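Local coordinates for mandelate racemase/muconate lactonizing enzyme family protein (PDB 3TOY) that is of unknown specific function but belongs to the mandelate racemase/muconate lactonizing enzyme family, pairing an N-terminal domain with an enolase-like barrel that holds a calcium ion, at residues A[154-159]-A[360-365]; A[148-153]-A[328-333]; A[320-325]-A[343-348]. All coordinates share one frame; numbering follows the deposited sequence.

Contact 1. Residues A[154-159]-A[360-365]. With P4C (O-acetaldehydyl-hexaethylene glycol), chain R.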
loop_
_atom_site.group_PDB
_atom_site.type_symbol
_atom_site.label_atom_id
_atom_site.label_comp_id
_atom_site.label_asym_id
_atom_site.label_seq_id
_atom_site.Cartn_x
_atom_site.Cartn_y
_atom_site.Cartn_z
ATOM N N ALA A 154 19.458 -21.887 32.839
ATOM C CA ALA A 154 18.181 -22.145 33.490
ATOM C C ALA A 154 17.975 -21.065 34.517
ATOM O O ALA A 154 18.635 -21.045 35.555
ATOM C CB ALA A 154 18.181 -23.512 34.170
ATOM N N ARG A 155 17.059 -20.164 34.224
ATOM C CA ARG A 155 16.780 -19.058 35.103
ATOM C C ARG A 155 15.290 -18.787 35.189
ATOM O O ARG A 155 14.510 -19.261 34.356
ATOM C CB ARG A 155 17.511 -17.820 34.618
ATOM C CG ARG A 155 17.196 -17.460 33.192
ATOM C CD ARG A 155 18.295 -16.567 32.657
ATOM N NE ARG A 155 18.086 -16.269 31.250
ATOM C CZ ARG A 155 17.105 -15.495 30.797
ATOM N NH1 ARG A 155 16.240 -14.944 31.648
ATOM N NH2 ARG A 155 16.984 -15.281 29.496
ATOM N N PRO A 156 14.894 -18.054 36.233
ATOM C CA PRO A 156 13.498 -17.825 36.550
ATOM C C PRO A 156 12.837 -17.023 35.432
ATOM O O PRO A 156 13.330 -15.959 35.056
ATOM C CB PRO A 156 13.558 -16.998 37.848
ATOM C CG PRO A 156 14.922 -17.262 38.410
ATOM C CD PRO A 156 15.804 -17.452 37.229
ATOM N N ILE A 157 11.755 -17.566 34.889
ATOM C CA ILE A 157 10.949 -16.885 33.867
ATOM C C ILE A 157 9.611 -16.435 34.471
ATOM O O ILE A 157 8.926 -17.225 35.133
ATOM C CB ILE A 157 10.627 -17.853 32.697
ATOM C CG1 ILE A 157 11.907 -18.429 32.081
ATOM C CG2 ILE A 157 9.758 -17.129 31.630
ATOM C CD1 ILE A 157 12.806 -17.382 31.412
ATOM N N PRO A 158 9.214 -15.163 34.239
ATOM C CA PRO A 158 7.930 -14.750 34.806
ATOM C C PRO A 158 6.798 -15.649 34.319
ATOM O O PRO A 158 6.756 -16.037 33.135
ATOM C CB PRO A 158 7.749 -13.310 34.299
ATOM C CG PRO A 158 9.131 -12.845 33.917
ATOM C CD PRO A 158 9.894 -14.085 33.507
ATOM N N ALA A 159 5.894 -15.982 35.233
ATOM C CA ALA A 159 4.810 -16.886 34.940
ATOM C C ALA A 159 3.464 -16.274 35.288
ATOM O O ALA A 159 3.366 -15.360 36.128
ATOM C CB ALA A 159 5.004 -18.211 35.714
ATOM N N LYS A 360 7.606 -17.287 39.409
ATOM C CA LYS A 360 8.477 -17.569 38.269
ATOM C C LYS A 360 8.761 -19.049 38.161
ATOM O O LYS A 360 8.598 -19.793 39.132
ATOM C CB LYS A 360 9.785 -16.788 38.365
ATOM C CG LYS A 360 9.563 -15.291 38.481
ATOM C CD LYS A 360 10.863 -14.524 38.433
ATOM C CE LYS A 360 10.612 -13.068 38.818
ATOM N NZ LYS A 360 11.863 -12.275 38.901
ATOM N N VAL A 361 9.176 -19.481 36.975
ATOM C CA VAL A 361 9.449 -20.893 36.751
ATOM C C VAL A 361 10.860 -21.063 36.193
ATOM O O VAL A 361 11.285 -20.324 35.301
ATOM C CB VAL A 361 8.408 -21.527 35.825
ATOM C CG1 VAL A 361 8.876 -22.885 35.321
ATOM C CG2 VAL A 361 7.049 -21.623 36.511
ATOM N N THR A 362 11.610 -22.015 36.747
ATOM C CA THR A 362 12.991 -22.260 36.294
ATOM C C THR A 362 13.114 -23.648 35.655
ATOM O O THR A 362 12.585 -24.621 36.194
ATOM C CB THR A 362 13.968 -22.164 37.475
ATOM O OG1 THR A 362 13.921 -20.836 38.018
ATOM C CG2 THR A 362 15.358 -22.453 37.025
ATOM N N ALA A 363 13.798 -23.745 34.512
ATOM C CA ALA A 363 13.961 -25.021 33.810
ATOM C C ALA A 363 14.658 -26.030 34.720
ATOM O O ALA A 363 15.594 -25.674 35.422
ATOM C CB ALA A 363 14.802 -24.844 32.590
ATOM N N LYS A 364 14.212 -27.277 34.642
ATOM C CA LYS A 364 14.797 -28.402 35.384
ATOM C C LYS A 364 15.287 -29.425 34.389
ATOM O O LYS A 364 14.559 -29.780 33.457
ATOM C CB LYS A 364 13.730 -29.040 36.265
ATOM C CG LYS A 364 13.819 -28.643 37.736
ATOM C CD LYS A 364 14.074 -27.146 37.904
ATOM C CE LYS A 364 14.361 -26.786 39.357
ATOM N NZ LYS A 364 14.512 -25.322 39.532
ATOM N N GLY A 365 16.518 -29.904 34.574
ATOM C CA GLY A 365 17.046 -30.993 33.738
ATOM C C GLY A 365 17.200 -32.278 34.558
ATOM O O GLY A 365 16.615 -32.399 35.634
HETATM O O1 P4C R . 6.267 -5.611 26.050
HETATM C C2 P4C R . 6.519 -6.870 26.692
HETATM C C3 P4C R . 7.628 -6.742 27.734
HETATM O O4 P4C R . 8.095 -8.066 28.011
HETATM C C5 P4C R . 9.112 -8.134 29.016
HETATM C C6 P4C R . 8.902 -9.360 29.915
HETATM O O7 P4C R . 7.911 -9.050 30.896
HETATM C C8 P4C R . 7.459 -10.138 31.722
HETATM C C9 P4C R . 7.388 -9.642 33.176
HETATM O O10 P4C R . 6.097 -9.186 33.581
HETATM C C11 P4C R . 6.142 -8.199 34.631
HETATM C C12 P4C R . 6.339 -6.787 34.081
HETATM O O13 P4C R . 5.310 -5.889 34.518
HETATM C C14 P4C R . 5.157 -4.728 33.687
HETATM C C15 P4C R . 4.071 -4.899 32.621
HETATM O O16 P4C R . 2.904 -4.098 32.870
HETATM C C17 P4C R . 1.719 -4.583 32.216
HETATM C C18 P4C R . 0.436 -4.029 32.846
HETATM O O19 P4C R . 0.028 -4.824 33.969
HETATM C C20 P4C R . -0.731 -4.099 34.941
HETATM C C21 P4C R . -0.747 -4.839 36.281
HETATM O O22 P4C R . 0.516 -4.727 36.948
HETATM O O HOH W 1 14.452 -21.568 32.929
#
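The ring of P156 has the hydroxyl of T362 lying over one face, while the chain of K360 passes along its CB edge, K360 CD displaced toward the side away from T362. T362 OG1 is 3.4 Å from P156 CA and a little farther from CG, a plain van der Waals approach, while K360 CD reaches P156 CB at 3.7 Å. K360 gets there with CG beside its own backbone N (chi1 -56°) and the chain extended beyond. On the next proline, P158 CG meets C9 of the o-acetaldehydyl-hexaethylene glycol at 3.7 Å. Two backbone bonds join the segments. One runs from I157 N to V361 O at 2.8 Å; the other returns from V361 N to I157 O at 2.9 Å. They make I157 and V361 an antiparallel hydrogen-bonded pair, which adds the short strand 360-361 to strand 157-162 of the barrel; strand 157-162 also runs parallel to 340-342. The side chain of V361 lies on L340 and V342 there, and its CG2 comes to 4.1 Å from A159 CB. Past the strand pairing a water takes over, donating to R155 O and accepting from A363 N at 2.8 Å, while A154 CB rests against A363 CB.

Contact 2. Residues A[148-153]-A[328-333]. With P4C (O-acetaldehydyl-hexaethylene glycol), chain H.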
loop_
_atom_site.group_PDB
_atom_site.type_symbol
_atom_site.label_atom_id
_atom_site.label_comp_id
_atom_site.label_asym_id
_atom_site.label_seq_id
_atom_site.Cartn_x
_atom_site.Cartn_y
_atom_site.Cartn_z
ATOM N N GLU A 148 20.664 -25.396 28.562
ATOM C CA GLU A 148 22.124 -25.250 28.390
ATOM C C GLU A 148 22.633 -25.753 27.045
ATOM O O GLU A 148 23.578 -25.181 26.488
ATOM C CB GLU A 148 22.884 -25.942 29.541
ATOM C CG GLU A 148 22.689 -25.187 30.844
ATOM C CD GLU A 148 23.262 -25.920 32.049
ATOM O OE1 GLU A 148 23.971 -26.943 31.857
ATOM O OE2 GLU A 148 22.998 -25.459 33.181
ATOM N N LEU A 149 22.015 -26.797 26.501
ATOM C CA LEU A 149 22.409 -27.256 25.180
ATOM C C LEU A 149 22.186 -26.133 24.158
ATOM O O LEU A 149 22.957 -25.981 23.213
ATOM C CB LEU A 149 21.585 -28.467 24.763
ATOM C CG LEU A 149 21.775 -29.773 25.533
ATOM C CD1 LEU A 149 21.098 -30.869 24.753
ATOM C CD2 LEU A 149 23.257 -30.065 25.718
ATOM N N LEU A 150 21.132 -25.349 24.386
ATOM C CA LEU A 150 20.732 -24.274 23.468
ATOM C C LEU A 150 21.530 -22.972 23.646
ATOM O O LEU A 150 21.239 -21.955 22.987
ATOM C CB LEU A 150 19.229 -24.014 23.622
ATOM C CG LEU A 150 18.343 -25.229 23.322
ATOM C CD1 LEU A 150 16.862 -24.930 23.614
ATOM C CD2 LEU A 150 18.558 -25.742 21.888
ATOM N N GLY A 151 22.536 -22.998 24.519
ATOM C CA GLY A 151 23.444 -21.854 24.687
ATOM C C GLY A 151 22.935 -20.860 25.709
ATOM O O GLY A 151 23.486 -19.764 25.835
ATOM N N GLY A 152 21.888 -21.237 26.439
ATOM C CA GLY A 152 21.330 -20.374 27.479
ATOM C C GLY A 152 21.562 -20.934 28.874
ATOM O O GLY A 152 22.363 -21.865 29.057
ATOM N N SER A 153 20.864 -20.367 29.858
ATOM C CA SER A 153 20.944 -20.833 31.241
ATOM C C SER A 153 19.562 -21.004 31.853
ATOM O O SER A 153 18.604 -20.354 31.440
ATOM C CB SER A 153 21.792 -19.866 32.089
ATOM O OG SER A 153 21.186 -18.578 32.205
ATOM N N ALA A 328 9.939 -23.871 29.782
ATOM C CA ALA A 328 10.946 -23.250 30.616
ATOM C C ALA A 328 12.340 -23.395 30.030
ATOM O O ALA A 328 13.227 -22.644 30.372
ATOM C CB ALA A 328 10.893 -23.843 32.013
ATOM N N HIS A 329 12.528 -24.385 29.155
ATOM C CA HIS A 329 13.834 -24.599 28.550
ATOM C C HIS A 329 14.076 -23.761 27.295
ATOM O O HIS A 329 15.226 -23.561 26.904
ATOM C CB HIS A 329 14.055 -26.074 28.188
ATOM C CG HIS A 329 14.328 -26.951 29.370
ATOM N ND1 HIS A 329 15.608 -27.271 29.776
ATOM C CD2 HIS A 329 13.489 -27.583 30.225
ATOM C CE1 HIS A 329 15.542 -28.054 30.842
ATOM N NE2 HIS A 329 14.269 -28.266 31.132
ATOM N N VAL A 330 13.009 -23.288 26.648
ATOM C CA VAL A 330 13.199 -22.479 25.433
ATOM C C VAL A 330 13.010 -20.964 25.642
ATOM O O VAL A 330 13.653 -20.174 24.957
ATOM C CB VAL A 330 12.334 -22.969 24.231
ATOM C CG1 VAL A 330 12.926 -24.267 23.642
ATOM C CG2 VAL A 330 10.879 -23.134 24.639
ATOM N N LEU A 331 12.181 -20.566 26.600
ATOM C CA LEU A 331 12.028 -19.128 26.871
ATOM C C LEU A 331 13.343 -18.397 27.194
ATOM O O LEU A 331 13.557 -17.255 26.758
ATOM C CB LEU A 331 10.929 -18.889 27.904
ATOM C CG LEU A 331 9.554 -18.994 27.256
ATOM C CD1 LEU A 331 8.441 -19.229 28.292
ATOM C CD2 LEU A 331 9.259 -17.718 26.430
ATOM N N PRO A 332 14.265 -19.055 27.937
ATOM C CA PRO A 332 15.516 -18.364 28.242
ATOM C C PRO A 332 16.391 -18.038 27.037
ATOM O O PRO A 332 17.306 -17.223 27.166
ATOM C CB PRO A 332 16.250 -19.353 29.187
ATOM C CG PRO A 332 15.119 -20.132 29.825
ATOM C CD PRO A 332 14.136 -20.325 28.683
ATOM N N VAL A 333 16.156 -18.675 25.884
ATOM C CA VAL A 333 16.948 -18.368 24.691
ATOM C C VAL A 333 16.111 -17.672 23.606
ATOM O O VAL A 333 16.522 -17.601 22.447
ATOM C CB VAL A 333 17.646 -19.616 24.119
ATOM C CG1 VAL A 333 18.707 -20.148 25.156
ATOM C CG2 VAL A 333 16.614 -20.702 23.758
HETATM O O1 P4C H . 16.944 -18.116 17.249
HETATM C C2 P4C H . 16.629 -18.869 18.430
HETATM C C3 P4C H . 17.757 -18.783 19.456
HETATM O O4 P4C H . 18.711 -19.829 19.242
HETATM C C5 P4C H . 19.269 -20.314 20.476
HETATM C C6 P4C H . 20.395 -21.318 20.238
HETATM O O7 P4C H . 19.864 -22.576 19.824
HETATM C C8 P4C H . 20.786 -23.446 19.157
HETATM C C9 P4C H . 19.981 -24.548 18.468
HETATM O O10 P4C H . 20.029 -24.374 17.047
HETATM C C11 P4C H . 18.970 -25.033 16.355
HETATM C C12 P4C H . 18.952 -24.565 14.901
HETATM O O13 P4C H . 18.384 -23.254 14.786
HETATM C C14 P4C H . 18.086 -22.926 13.424
HETATM C C15 P4C H . 17.729 -21.445 13.316
HETATM O O16 P4C H . 16.330 -21.262 13.550
HETATM O O HOH W 2 19.518 -17.940 28.937
#
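Apolar contacts carry most of the join between L150 and V333. In V333, chi1 of -65° sets CG1 anti to the carbonyl carbon, which turns this methyl to the loop, 3.5 Å from G152 CA, where glycine leaves the approach clear; the same methyl also lies near L150 CB. L150 sends its other end to the helix: its CD1 meets V330 CG1 at 4.0 Å, the two side chains crossing obliquely.

Polar links between the segments run through solvent. One water accepts from S153 N and donates to P332 O, each at 2.9 Å, tying the glycine-rich loop to the 3-10 turn 331-332. Beside it a proline carbon meets a carbonyl oxygen, P332 CB lying 3.4 Å from S153 O. H329 O is buried by the contact without any polar partner in the model, with L150 CD1 3.9 Å from it. The imidazole of H329 is held at both nitrogens, ND1 by V147 N and NE2 by K364 O, whereas S153 OG bonds to D105 of the second subunit.

Ligand contacts are made by the same residues: L150 CD2 lies 3.9 Å from C9 of the o-acetaldehydyl-hexaethylene glycol, and V333 O faces C3 at 3.4 Å.

Helix 146-149 ends in a Schellman motif: G151 has positive phi (88°), and one of two bonds back into the last turn runs from its N to E148 O at 3.1 Å. L150 and V333, past the ends of helices 146-149 and 324-330, line the pocket of this glycol with L305, N306 and A308 of helix 300-314.

Contact 3. Residues A[320-325]-A[343-348]. With ACT (acetate ion), chain F.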
loop_
_atom_site.group_PDB
_atom_site.type_symbol
_atom_site.label_atom_id
_atom_site.label_comp_id
_atom_site.label_asym_id
_atom_site.label_seq_id
_atom_site.Cartn_x
_atom_site.Cartn_y
_atom_site.Cartn_z
ATOM N N SER A 320 4.613 -18.710 26.094
ATOM C CA SER A 320 4.330 -20.096 25.784
ATOM C C SER A 320 2.873 -20.454 26.027
ATOM O O SER A 320 2.170 -19.812 26.814
ATOM C CB SER A 320 5.251 -21.021 26.612
ATOM O OG SER A 320 5.121 -20.720 28.001
ATOM N N HIS A 321 2.421 -21.493 25.327
ATOM C CA HIS A 321 1.134 -22.083 25.625
ATOM C C HIS A 321 1.316 -23.458 26.273
ATOM O O HIS A 321 1.792 -24.389 25.621
ATOM C CB HIS A 321 0.310 -22.294 24.375
ATOM C CG HIS A 321 -1.034 -22.883 24.662
ATOM N ND1 HIS A 321 -1.472 -24.058 24.094
ATOM C CD2 HIS A 321 -2.030 -22.462 25.475
ATOM C CE1 HIS A 321 -2.687 -24.335 24.537
ATOM N NE2 HIS A 321 -3.053 -23.375 25.370
ATOM N N ILE A 322 0.880 -23.553 27.533
ATOM C CA ILE A 322 0.994 -24.755 28.366
ATOM C C ILE A 322 2.330 -25.490 28.212
ATOM O O ILE A 322 3.363 -24.860 27.983
ATOM C CB ILE A 322 -0.238 -25.681 28.207
ATOM C CG1 ILE A 322 -0.304 -26.269 26.797
ATOM C CG2 ILE A 322 -1.491 -24.933 28.579
ATOM C CD1 ILE A 322 -1.508 -27.163 26.570
ATOM N N LEU A 323 2.351 -26.807 28.417
ATOM C CA LEU A 323 3.652 -27.517 28.453
ATOM C C LEU A 323 4.730 -26.685 29.174
ATOM O O LEU A 323 5.804 -26.393 28.614
ATOM C CB LEU A 323 4.116 -27.904 27.034
ATOM C CG LEU A 323 3.580 -29.228 26.450
ATOM C CD1 LEU A 323 2.068 -29.192 26.225
ATOM C CD2 LEU A 323 4.303 -29.629 25.176
ATOM N N PRO A 324 4.457 -26.305 30.428
ATOM C CA PRO A 324 5.362 -25.405 31.149
ATOM C C PRO A 324 6.739 -25.996 31.385
ATOM O O PRO A 324 7.721 -25.254 31.471
ATOM C CB PRO A 324 4.652 -25.169 32.487
ATOM C CG PRO A 324 3.702 -26.288 32.619
ATOM C CD PRO A 324 3.287 -26.682 31.237
ATOM N N GLU A 325 6.838 -27.316 31.487
ATOM C CA GLU A 325 8.156 -27.905 31.759
ATOM C C GLU A 325 9.149 -27.677 30.623
ATOM O O GLU A 325 10.315 -27.281 30.844
ATOM C CB GLU A 325 8.015 -29.403 32.084
ATOM C CG GLU A 325 7.021 -29.671 33.225
ATOM C CD GLU A 325 5.567 -29.825 32.755
ATOM O OE1 GLU A 325 5.289 -29.724 31.533
ATOM O OE2 GLU A 325 4.694 -30.050 33.616
ATOM N N LEU A 343 -0.207 -23.943 33.505
ATOM C CA LEU A 343 -1.401 -24.783 33.593
ATOM C C LEU A 343 -0.858 -26.206 33.679
ATOM O O LEU A 343 -0.272 -26.711 32.727
ATOM C CB LEU A 343 -2.287 -24.599 32.361
ATOM C CG LEU A 343 -3.637 -25.317 32.259
ATOM C CD1 LEU A 343 -4.334 -25.429 33.598
ATOM C CD2 LEU A 343 -4.526 -24.601 31.244
ATOM N N ASP A 344 -1.037 -26.847 34.831
ATOM C CA ASP A 344 -0.310 -28.077 35.128
ATOM C C ASP A 344 -1.151 -29.332 34.882
ATOM O O ASP A 344 -1.825 -29.822 35.794
ATOM C CB ASP A 344 0.173 -28.031 36.584
ATOM C CG ASP A 344 1.156 -29.141 36.924
ATOM O OD1 ASP A 344 1.599 -29.876 36.020
ATOM O OD2 ASP A 344 1.501 -29.263 38.116
ATOM N N PHE A 345 -1.106 -29.855 33.660
ATOM C CA PHE A 345 -1.840 -31.077 33.334
ATOM C C PHE A 345 -1.053 -32.338 33.691
ATOM O O PHE A 345 -1.648 -33.390 33.959
ATOM C CB PHE A 345 -2.172 -31.163 31.840
ATOM C CG PHE A 345 -3.223 -30.183 31.373
ATOM C CD1 PHE A 345 -4.537 -30.275 31.821
ATOM C CD2 PHE A 345 -2.897 -29.200 30.443
ATOM C CE1 PHE A 345 -5.503 -29.376 31.379
ATOM C CE2 PHE A 345 -3.853 -28.298 29.983
ATOM C CZ PHE A 345 -5.160 -28.384 30.447
ATOM N N ALA A 346 0.270 -32.241 33.659
ATOM C CA ALA A 346 1.113 -33.426 33.755
ATOM C C ALA A 346 1.711 -33.727 35.132
ATOM O O ALA A 346 2.386 -34.753 35.290
ATOM C CB ALA A 346 2.225 -33.371 32.711
ATOM N N GLY A 347 1.502 -32.848 36.112
ATOM C CA GLY A 347 2.199 -32.978 37.393
ATOM C C GLY A 347 1.973 -34.361 37.999
ATOM O O GLY A 347 2.891 -34.991 38.523
ATOM N N ALA A 348 0.742 -34.836 37.889
ATOM C CA ALA A 348 0.352 -36.100 38.498
ATOM C C ALA A 348 1.177 -37.281 37.994
ATOM O O ALA A 348 1.381 -38.256 38.727
ATOM C CB ALA A 348 -1.128 -36.344 38.276
HETATM C C ACT F . -6.595 -23.178 26.269
HETATM O O ACT F . -5.500 -23.460 26.818
HETATM O OXT ACT F . -6.867 -21.964 26.163
HETATM C CH3 ACT F . -7.540 -24.233 25.760
HETATM O O HOH W 3 0.702 -28.743 30.111
HETATM O O HOH W 4 4.356 -30.644 36.226
HETATM O O HOH W 5 2.052 -29.748 33.442
#
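The turn leading into helix 324-330 meets the loop that follows strand 340-342 through I322 and L343. These side chains lie side by side and point the same way, I322 CG2 reaching L343 CB at 3.9 Å. I322 CD1 extends farther, to the edge of the F345 ring near its plane, 4.3 Å from CE2. A chi1 of 67° puts I322 CG1 between backbone N and carbonyl carbon, sending the CG1-CD1 branch toward F345 and CG2 to L343; CG1 also lies above one face of the H321 ring, toward its rim. P324 CD adds a contact to L343 O.

The loop sits where the barrel meets the N-terminal domain, since F345 stacks on F75 of strand 69-75 and A346 packs on Y73. H321, on the barrel side, touches E271, a calcium ligand; its NE2 donates to an acetate oxygen at 2.8 Å, nearly straight at 172°, and its ND1 is bonded to D294. The acetate, probably from the crystallisation liquor, is also bonded to K190 and N221.

E325 and D344 bring like charges together, OE2 to OD1 at 3.9 Å, with their carboxylate planes 60° apart. Two waters donate to both oxygens, which probably eases the repulsion. One lies 2.7 Å from E325 OE2 and 2.9 Å from D344 OD1; the other also accepts from A346 N at 3.1 Å. E325 OE1 is bonded to Y73 OH.

Contact 3 lies deepest, its centre about 7 Å from that of the chain, against about 15 and 16 Å for contacts 1 and 2. Depth and burial do not go together, however: contact 2 is buried, with help from the second subunit, whereas contact 1 is partly open. Contacts 2 and 3 share helix 324-330, one at its end and the other at its start, and L331 packs on S320 between them. Contacts 1 and 2 adjoin through a weak bond of R155 NH2 to P332 O and A363 resting on A328. Direct backbone bonds pair the segments of contact 1 alone. Water links the segments in all three, but only in contact 3 does it bridge two carboxylates.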